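Local structure of putative ATP-grasp superfamily protein (Archaeoglobus fulgidus, 3DF7) at residues 113-116 and 117-121; 205-208 and 209-212; 215-218 and 219-223. The protein is of unknown function but probably binds ATP, and perhaps a metal ion, as expected of an ATP-grasp protein. All coordinates share one frame; numbering follows the deposited sequence.

Interaction 1: 113-116 and 117-121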
ATOM      1  N   GLU A 113       8.461 -15.683  -4.029  1.00  9.66           N
ATOM      2  CA  GLU A 113       9.231 -15.765  -2.798  1.00 11.61           C
ATOM      3  C   GLU A 113       8.281 -15.606  -1.607  1.00 11.82           C
ATOM      4  O   GLU A 113       8.426 -16.284  -0.594  1.00  9.97           O
ATOM      5  CB  GLU A 113      10.308 -14.676  -2.770  1.00 12.85           C
ATOM      6  CG  GLU A 113      11.506 -14.967  -3.675  1.00 16.87           C
ATOM      7  CD  GLU A 113      12.238 -16.240  -3.278  1.00 18.94           C
ATOM      8  OE1 GLU A 113      12.569 -16.388  -2.085  1.00 18.86           O
ATOM      9  OE2 GLU A 113      12.484 -17.097  -4.156  1.00 23.70           O
ATOM     10  N   LEU A 114       7.299 -14.721  -1.737  1.00 10.21           N
ATOM     11  CA  LEU A 114       6.350 -14.515  -0.648  1.00 10.86           C
ATOM     12  C   LEU A 114       5.543 -15.787  -0.415  1.00  9.26           C
ATOM     13  O   LEU A 114       5.277 -16.158   0.725  1.00 10.54           O
ATOM     14  CB  LEU A 114       5.407 -13.347  -0.956  1.00 11.31           C
ATOM     15  CG  LEU A 114       4.378 -13.034   0.139  1.00 13.55           C
ATOM     16  CD1 LEU A 114       5.089 -12.783   1.467  1.00 12.95           C
ATOM     17  CD2 LEU A 114       3.553 -11.827  -0.264  1.00 16.47           C
ATOM     18  N   TYR A 115       5.153 -16.452  -1.496  1.00  9.23           N
ATOM     19  CA  TYR A 115       4.393 -17.693  -1.383  1.00  8.94           C
ATOM     20  C   TYR A 115       5.170 -18.724  -0.553  1.00  8.06           C
ATOM     21  O   TYR A 115       4.634 -19.316   0.387  1.00  8.08           O
ATOM     22  CB  TYR A 115       4.106 -18.259  -2.775  1.00  9.66           C
ATOM     23  CG  TYR A 115       3.680 -19.713  -2.769  1.00 10.92           C
ATOM     24  CD1 TYR A 115       2.484 -20.111  -2.171  1.00 10.43           C
ATOM     25  CD2 TYR A 115       4.484 -20.692  -3.354  1.00 10.82           C
ATOM     26  CE1 TYR A 115       2.097 -21.456  -2.159  1.00 12.18           C
ATOM     27  CE2 TYR A 115       4.109 -22.032  -3.343  1.00 12.98           C
ATOM     28  CZ  TYR A 115       2.918 -22.406  -2.746  1.00 12.36           C
ATOM     29  OH  TYR A 115       2.556 -23.735  -2.737  1.00 16.71           O
ATOM     30  N   LYS A 116       6.435 -18.937  -0.897  1.00  8.77           N
ATOM     31  CA  LYS A 116       7.248 -19.908  -0.166  1.00 11.18           C
ATOM     32  C   LYS A 116       7.460 -19.487   1.284  1.00 11.69           C
ATOM     33  O   LYS A 116       7.577 -20.330   2.174  1.00 13.51           O
ATOM     34  CB  LYS A 116       8.605 -20.100  -0.854  1.00 10.96           C
ATOM     35  CG  LYS A 116       8.494 -20.587  -2.289  1.00 13.40           C
ATOM     36  CD  LYS A 116       9.846 -21.019  -2.859  1.00 11.67           C
ATOM     37  CE  LYS A 116      10.841 -19.876  -2.899  1.00 11.12           C
ATOM     38  NZ  LYS A 116      12.146 -20.310  -3.477  1.00 10.09           N
ATOM     39  N   LYS A 117       7.499 -18.182   1.523  1.00 12.66           N
ATOM     40  CA  LYS A 117       7.705 -17.670   2.871  1.00 12.33           C
ATOM     41  C   LYS A 117       6.478 -17.895   3.756  1.00 12.25           C
ATOM     42  O   LYS A 117       6.604 -18.260   4.922  1.00 12.06           O
ATOM     43  CB  LYS A 117       8.023 -16.172   2.823  1.00 16.25           C
ATOM     44  CG  LYS A 117       8.533 -15.596   4.138  1.00 22.18           C
ATOM     45  CD  LYS A 117       9.987 -15.981   4.371  1.00 26.33           C
ATOM     46  CE  LYS A 117      10.497 -15.475   5.708  1.00 29.95           C
ATOM     47  NZ  LYS A 117       9.836 -16.161   6.851  1.00 31.63           N
ATOM     48  N   LEU A 118       5.292 -17.700   3.187  1.00 10.50           N
ATOM     49  CA  LEU A 118       4.045 -17.834   3.940  1.00  9.60           C
ATOM     50  C   LEU A 118       3.331 -19.188   3.990  1.00 11.05           C
ATOM     51  O   LEU A 118       2.697 -19.513   4.999  1.00 10.63           O
ATOM     52  CB  LEU A 118       3.033 -16.806   3.428  1.00  9.10           C
ATOM     53  CG  LEU A 118       3.434 -15.329   3.439  1.00 10.66           C
ATOM     54  CD1 LEU A 118       2.329 -14.504   2.796  1.00  9.49           C
ATOM     55  CD2 LEU A 118       3.693 -14.873   4.863  1.00 10.61           C
ATOM     56  N   ARG A 119       3.430 -19.972   2.919  1.00 12.64           N
ATOM     57  CA  ARG A 119       2.702 -21.241   2.820  1.00 13.93           C
ATOM     58  C   ARG A 119       2.582 -22.151   4.038  1.00 16.00           C
ATOM     59  O   ARG A 119       1.525 -22.749   4.251  1.00 16.93           O
ATOM     60  CB  ARG A 119       3.205 -22.061   1.626  1.00 13.98           C
ATOM     61  CG  ARG A 119       4.655 -22.458   1.677  1.00 13.78           C
ATOM     62  CD  ARG A 119       4.996 -23.339   0.487  1.00 15.55           C
ATOM     63  NE  ARG A 119       6.433 -23.541   0.357  1.00 14.90           N
ATOM     64  CZ  ARG A 119       7.008 -24.207  -0.637  1.00 15.51           C
ATOM     65  NH1 ARG A 119       6.266 -24.744  -1.596  1.00 15.75           N
ATOM     66  NH2 ARG A 119       8.325 -24.318  -0.678  1.00 15.97           N
ATOM     67  N   GLY A 120       3.633 -22.269   4.838  1.00 16.03           N
ATOM     68  CA  GLY A 120       3.537 -23.138   5.999  1.00 18.57           C
ATOM     69  C   GLY A 120       3.168 -22.419   7.281  1.00 19.77           C
ATOM     70  O   GLY A 120       3.111 -23.030   8.351  1.00 22.23           O
ATOM     71  N   GLU A 121       2.884 -21.127   7.176  1.00 17.03           N
ATOM     72  CA  GLU A 121       2.568 -20.319   8.348  1.00 17.94           C
ATOM     73  C   GLU A 121       1.183 -19.680   8.358  1.00 16.17           C
ATOM     74  O   GLU A 121       0.677 -19.307   9.416  1.00 15.88           O
ATOM     75  CB  GLU A 121       3.625 -19.231   8.486  1.00 21.18           C
ATOM     76  CG  GLU A 121       5.029 -19.777   8.632  1.00 28.09           C
ATOM     77  CD  GLU A 121       5.379 -20.082  10.070  1.00 32.11           C
ATOM     78  OE1 GLU A 121       4.489 -20.542  10.823  1.00 34.73           O
ATOM     79  OE2 GLU A 121       6.548 -19.863  10.445  1.00 35.70           O
TER
HETATM   80  O   HOH W   1       6.702 -21.461   4.634  1.00 28.67           O
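Arg119 folds back along helix 111-118 and meets Tyr115 and Lys116. Its CB lies 3.3 Å from Tyr115 O and near CE1 of the Tyr115 ring. A chi1 of 61° puts CG between its own backbone N and carbonyl carbon and lays it against Tyr115 O and Lys116 O. CD lies over one face of the Tyr115 ring, offset toward the rim. NE passes close to Lys116 CA. At the tip, Arg119 NH1 is 3.9 Å from Tyr115 CE2, but the ring and guanidinium planes are 57° apart. Arg119 NH2 is 4.1 Å from Lys116 CG, which lies over one face of the guanidinium.

These contacts sit at the C-terminal part of an alpha helix of the probable ATP-grasp domain, where Arg119 N still donates to Tyr115 O at 2.9 Å. A water accepts a hydrogen bond from Gly120 N and donates one to Lys116 O. Lys116 runs beside Arg119, and its NZ forms a salt bridge with Glu113 OE2, with a weak hydrogen bond. On the buried side, Leu114 CD1 packs on Leu118 CD1 at 3.5 Å, and both leucines touch Ile245 of strand 240-246. Lys117 NZ is hydrogen-bonded to Cys222 O.

Interaction 2: 205-208 and 209-212; sequences SDEV and KREV
Asp206 OD2 is met by two nitrogens of Arg210. NE forms the salt bridge with Asp206 OD2 at 2.7 Å, and Arg210 NH2 is 2.9 Å from the same oxygen. The carboxylate and guanidinium planes are 90° apart, and OD1 lies over one face of the guanidinium. Asp206 CG is anti to its backbone N, chi1 -168°, which turns the carboxylate toward the arginine one turn on.

This is the first turn of helix 206-220. Ser205 is its N-cap: OG accepts from Val208 N at 3.2 Å. Each backbone N-H from Lys209 to Val212 donates to the oxygen four residues earlier.

Glu207 and Glu211 also stand one turn apart. Their OE2 atoms are only 2.6 Å from each other, with the carboxylate planes 54° apart. At that distance one of the two acids probably carries a proton. The other oxygen of Glu211, OE1, is hydrogen-bonded to Tyr236 OH. With an alanine here, the Tyr236 hydroxyl is likely to lose its carboxylate partner and Glu207 to be free to turn.

Val208 CG1 and Val212 CG2 lie side by side at 4.1 Å. They face the large antiparallel sheet, with Val208 on Tyr236 of strand 228-236 and Val212 also on strands 168-176 and 240-246.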
ATOM      1  N   SER A 205     -19.063  -8.532   8.845  1.00 11.43           N
ATOM      2  CA  SER A 205     -19.470  -8.859  10.205  1.00 12.60           C
ATOM      3  C   SER A 205     -18.248  -8.781  11.112  1.00 11.55           C
ATOM      4  O   SER A 205     -17.109  -8.831  10.645  1.00 10.76           O
ATOM      5  CB  SER A 205     -20.055 -10.274  10.269  1.00 13.27           C
ATOM      6  OG  SER A 205     -19.042 -11.246  10.066  1.00 13.14           O
ATOM      7  N   ASP A 206     -18.487  -8.660  12.411  1.00 11.64           N
ATOM      8  CA  ASP A 206     -17.393  -8.574  13.365  1.00 13.94           C
ATOM      9  C   ASP A 206     -16.570  -9.859  13.397  1.00 13.58           C
ATOM     10  O   ASP A 206     -15.351  -9.815  13.566  1.00 12.21           O
ATOM     11  CB  ASP A 206     -17.933  -8.283  14.764  1.00 16.33           C
ATOM     12  CG  ASP A 206     -16.841  -7.903  15.735  1.00 20.66           C
ATOM     13  OD1 ASP A 206     -16.157  -6.890  15.482  1.00 22.43           O
ATOM     14  OD2 ASP A 206     -16.661  -8.612  16.746  1.00 24.17           O
ATOM     15  N   GLU A 207     -17.228 -11.003  13.233  1.00 11.96           N
ATOM     16  CA  GLU A 207     -16.509 -12.275  13.260  1.00 13.60           C
ATOM     17  C   GLU A 207     -15.552 -12.366  12.076  1.00 12.33           C
ATOM     18  O   GLU A 207     -14.392 -12.742  12.242  1.00 11.81           O
ATOM     19  CB  GLU A 207     -17.488 -13.454  13.247  1.00 13.96           C
ATOM     20  CG  GLU A 207     -16.825 -14.833  13.197  1.00 17.05           C
ATOM     21  CD  GLU A 207     -15.735 -15.024  14.244  1.00 19.50           C
ATOM     22  OE1 GLU A 207     -15.909 -14.564  15.393  1.00 19.56           O
ATOM     23  OE2 GLU A 207     -14.703 -15.652  13.918  1.00 20.04           O
ATOM     24  N   VAL A 208     -16.031 -12.005  10.889  1.00 11.63           N
ATOM     25  CA  VAL A 208     -15.191 -12.039   9.693  1.00 11.71           C
ATOM     26  C   VAL A 208     -14.010 -11.089   9.869  1.00 12.42           C
ATOM     27  O   VAL A 208     -12.881 -11.402   9.491  1.00 11.80           O
ATOM     28  CB  VAL A 208     -16.005 -11.648   8.424  1.00 11.82           C
ATOM     29  CG1 VAL A 208     -15.074 -11.431   7.229  1.00 11.20           C
ATOM     30  CG2 VAL A 208     -16.999 -12.760   8.097  1.00 12.43           C
ATOM     31  N   LYS A 209     -14.278  -9.924  10.446  1.00 12.55           N
ATOM     32  CA  LYS A 209     -13.240  -8.935  10.690  1.00 11.75           C
ATOM     33  C   LYS A 209     -12.167  -9.542  11.593  1.00 10.36           C
ATOM     34  O   LYS A 209     -10.978  -9.495  11.279  1.00 11.15           O
ATOM     35  CB  LYS A 209     -13.851  -7.701  11.361  1.00 12.20           C
ATOM     36  CG  LYS A 209     -12.870  -6.568  11.665  1.00 17.50           C
ATOM     37  CD  LYS A 209     -13.547  -5.489  12.514  1.00 19.09           C
ATOM     38  CE  LYS A 209     -12.659  -4.264  12.715  1.00 23.40           C
ATOM     39  NZ  LYS A 209     -11.369  -4.570  13.379  1.00 27.87           N
ATOM     40  N   ARG A 210     -12.590 -10.119  12.715  1.00  8.95           N
ATOM     41  CA  ARG A 210     -11.649 -10.727  13.656  1.00 10.67           C
ATOM     42  C   ARG A 210     -10.765 -11.779  12.990  1.00  9.73           C
ATOM     43  O   ARG A 210      -9.551 -11.786  13.185  1.00 10.07           O
ATOM     44  CB  ARG A 210     -12.392 -11.372  14.833  1.00 13.07           C
ATOM     45  CG  ARG A 210     -13.117 -10.389  15.745  1.00 20.30           C
ATOM     46  CD  ARG A 210     -13.875 -11.130  16.843  1.00 26.30           C
ATOM     47  NE  ARG A 210     -14.696 -10.237  17.659  1.00 32.33           N
ATOM     48  CZ  ARG A 210     -14.212  -9.325  18.496  1.00 36.47           C
ATOM     49  NH1 ARG A 210     -12.900  -9.177  18.636  1.00 37.48           N
ATOM     50  NH2 ARG A 210     -15.040  -8.558  19.196  1.00 38.37           N
ATOM     51  N   GLU A 211     -11.378 -12.670  12.214  1.00  9.36           N
ATOM     52  CA  GLU A 211     -10.632 -13.723  11.527  1.00 10.06           C
ATOM     53  C   GLU A 211      -9.630 -13.160  10.522  1.00  9.30           C
ATOM     54  O   GLU A 211      -8.481 -13.590  10.465  1.00  8.04           O
ATOM     55  CB  GLU A 211     -11.595 -14.669  10.807  1.00 10.85           C
ATOM     56  CG  GLU A 211     -12.280 -15.661  11.729  1.00 13.42           C
ATOM     57  CD  GLU A 211     -13.304 -16.517  11.010  1.00 15.13           C
ATOM     58  OE1 GLU A 211     -13.081 -16.847   9.826  1.00 17.45           O
ATOM     59  OE2 GLU A 211     -14.325 -16.874  11.636  1.00 16.01           O
ATOM     60  N   VAL A 212     -10.077 -12.194   9.727  1.00  8.40           N
ATOM     61  CA  VAL A 212      -9.222 -11.581   8.721  1.00  9.63           C
ATOM     62  C   VAL A 212      -8.043 -10.842   9.363  1.00 10.21           C
ATOM     63  O   VAL A 212      -6.923 -10.882   8.855  1.00  9.81           O
ATOM     64  CB  VAL A 212     -10.061 -10.638   7.822  1.00 10.03           C
ATOM     65  CG1 VAL A 212      -9.160  -9.750   6.985  1.00 12.79           C
ATOM     66  CG2 VAL A 212     -10.951 -11.483   6.912  1.00  5.70           C
TER

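Interaction 3: 215-218 and 219-223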
ATOM      1  N   GLU A 215      -5.522 -13.486  10.752  1.00 11.04           N
ATOM      2  CA  GLU A 215      -4.678 -14.073   9.719  1.00  9.33           C
ATOM      3  C   GLU A 215      -3.715 -13.066   9.101  1.00 10.28           C
ATOM      4  O   GLU A 215      -2.627 -13.437   8.668  1.00  9.63           O
ATOM      5  CB  GLU A 215      -5.540 -14.729   8.637  1.00 11.27           C
ATOM      6  CG  GLU A 215      -6.372 -15.899   9.159  1.00 10.93           C
ATOM      7  CD  GLU A 215      -5.586 -16.799  10.100  1.00 13.79           C
ATOM      8  OE1 GLU A 215      -4.498 -17.269   9.706  1.00 13.73           O
ATOM      9  OE2 GLU A 215      -6.054 -17.032  11.236  1.00 15.47           O
ATOM     10  N   ALA A 216      -4.107 -11.795   9.050  1.00  9.12           N
ATOM     11  CA  ALA A 216      -3.230 -10.764   8.498  1.00  9.18           C
ATOM     12  C   ALA A 216      -2.026 -10.621   9.425  1.00  8.95           C
ATOM     13  O   ALA A 216      -0.885 -10.517   8.975  1.00 10.39           O
ATOM     14  CB  ALA A 216      -3.963  -9.432   8.397  1.00  8.22           C
ATOM     15  N   VAL A 217      -2.293 -10.613  10.725  1.00  7.48           N
ATOM     16  CA  VAL A 217      -1.236 -10.498  11.718  1.00  9.33           C
ATOM     17  C   VAL A 217      -0.317 -11.708  11.613  1.00  8.75           C
ATOM     18  O   VAL A 217       0.902 -11.569  11.626  1.00  9.67           O
ATOM     19  CB  VAL A 217      -1.810 -10.425  13.151  1.00  8.10           C
ATOM     20  CG1 VAL A 217      -0.685 -10.524  14.176  1.00  9.63           C
ATOM     21  CG2 VAL A 217      -2.573  -9.114  13.339  1.00 11.22           C
ATOM     22  N   ARG A 218      -0.915 -12.891  11.496  1.00  9.14           N
ATOM     23  CA  ARG A 218      -0.144 -14.125  11.393  1.00 10.33           C
ATOM     24  C   ARG A 218       0.806 -14.057  10.196  1.00 10.17           C
ATOM     25  O   ARG A 218       1.940 -14.530  10.265  1.00 11.61           O
ATOM     26  CB  ARG A 218      -1.085 -15.326  11.243  1.00  9.95           C
ATOM     27  CG  ARG A 218      -0.423 -16.668  11.570  1.00 11.58           C
ATOM     28  CD  ARG A 218      -1.349 -17.848  11.267  1.00 11.38           C
ATOM     29  NE  ARG A 218      -2.679 -17.665  11.848  1.00 13.32           N
ATOM     30  CZ  ARG A 218      -2.945 -17.634  13.149  1.00 11.89           C
ATOM     31  NH1 ARG A 218      -1.976 -17.780  14.046  1.00 15.18           N
ATOM     32  NH2 ARG A 218      -4.191 -17.449  13.555  1.00 15.86           N
ATOM     33  N   ALA A 219       0.338 -13.456   9.106  1.00  8.87           N
ATOM     34  CA  ALA A 219       1.135 -13.317   7.892  1.00 10.18           C
ATOM     35  C   ALA A 219       2.353 -12.417   8.073  1.00  9.89           C
ATOM     36  O   ALA A 219       3.469 -12.793   7.708  1.00 10.42           O
ATOM     37  CB  ALA A 219       0.262 -12.779   6.752  1.00  9.56           C
ATOM     38  N   VAL A 220       2.145 -11.225   8.627  1.00 10.80           N
ATOM     39  CA  VAL A 220       3.255 -10.296   8.804  1.00 11.86           C
ATOM     40  C   VAL A 220       4.282 -10.772   9.823  1.00 12.03           C
ATOM     41  O   VAL A 220       5.457 -10.447   9.717  1.00 11.73           O
ATOM     42  CB  VAL A 220       2.769  -8.872   9.190  1.00 11.78           C
ATOM     43  CG1 VAL A 220       1.915  -8.291   8.056  1.00  7.74           C
ATOM     44  CG2 VAL A 220       1.985  -8.908  10.482  1.00 12.44           C
ATOM     45  N   GLU A 221       3.853 -11.556  10.803  1.00 15.07           N
ATOM     46  CA  GLU A 221       4.800 -12.039  11.797  1.00 17.66           C
ATOM     47  C   GLU A 221       5.780 -13.037  11.176  1.00 19.11           C
ATOM     48  O   GLU A 221       6.799 -13.371  11.780  1.00 20.33           O
ATOM     49  CB  GLU A 221       4.046 -12.643  12.988  1.00 18.45           C
ATOM     50  CG  GLU A 221       3.093 -11.624  13.614  1.00 22.66           C
ATOM     51  CD  GLU A 221       2.717 -11.930  15.046  1.00 26.87           C
ATOM     52  OE1 GLU A 221       2.149 -13.012  15.297  1.00 29.99           O
ATOM     53  OE2 GLU A 221       2.985 -11.079  15.922  1.00 28.35           O
ATOM     54  N   CYS A 222       5.478 -13.481   9.955  1.00 19.25           N
ATOM     55  CA  CYS A 222       6.331 -14.423   9.223  1.00 21.16           C
ATOM     56  C   CYS A 222       7.527 -13.742   8.575  1.00 19.77           C
ATOM     57  O   CYS A 222       8.571 -14.363   8.382  1.00 20.57           O
ATOM     58  CB  CYS A 222       5.557 -15.112   8.093  1.00 20.03           C
ATOM     59  SG  CYS A 222       4.309 -16.281   8.591  1.00 30.44           S
ATOM     60  N   VAL A 223       7.367 -12.469   8.232  1.00 19.01           N
ATOM     61  CA  VAL A 223       8.415 -11.727   7.542  1.00 17.72           C
ATOM     62  C   VAL A 223       9.211 -10.754   8.400  1.00 18.23           C
ATOM     63  O   VAL A 223       8.739  -9.662   8.724  1.00 17.54           O
ATOM     64  CB  VAL A 223       7.816 -10.944   6.354  1.00 16.90           C
ATOM     65  CG1 VAL A 223       8.927 -10.419   5.460  1.00 18.08           C
ATOM     66  CG2 VAL A 223       6.859 -11.835   5.574  1.00 18.16           C
TER
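The carboxylate of Glu221 lies against a methyl of Val217, with Glu221 CD 3.8 Å from Val217 CG1. The two side chains run side by side and point the same way. A second carboxylate, of Glu215, meets the guanidinium of Arg218. Glu215 CD stands at the edge of the guanidinium, in its plane. Arg218 takes hold side-on: NE donates to Glu215 OE1 at 2.8 Å and NH2 to OE2 at 3.0 Å. Both oxygens are met on the syn side, 28° out of the carboxylate plane. A bend at chi3, -50°, turns the arginine back along the helix to reach the glutamate three residues earlier. Arg218 NH2 also forms a salt bridge with Glu214, so one guanidinium probably offsets the negative charge of two neighbouring glutamates.

The backbone is near the C-terminal end of helix 206-220. Glu221 N donates to Val217 O at 3.1 Å. Glu221 CG presses on Val217 O at 3.0 Å, and Val220 CG2 is 3.1 Å from Val217 O. A type I beta turn then runs from Val220 to Val223, with Val223 N hydrogen-bonded to Val220 O. Cys222 SG comes 3.4 Å from Arg218 O.

Ala216 and Val220 face the large antiparallel sheet and touch strands 228-236 and 168-176. Val217, Val220 and Glu221 all touch Val180 of strand 180-191. Cys222 meets Glu121, in the loop that follows helix 111-118.

In the fold
The three contacts follow one another along the chain without nesting or crossing. Each is local, joining residues about one turn apart, and none closes a loop. Interaction 1 comes first, on helix 111-118. The chain then builds the small antiparallel sheet and three strands of the large one before it enters helix 206-220. Interaction 2 opens that helix and interaction 3 lies near its far end, their centres about 16 Å apart. Both sit over the large sheet. Interaction 3 returns to interaction 1, with centres about 10 Å apart. There Leu118 packs on Ala219 and Glu121 on Arg218, where the end of helix 111-118 meets the segment leaving helix 206-220. Interaction 2 stays clear of interaction 1.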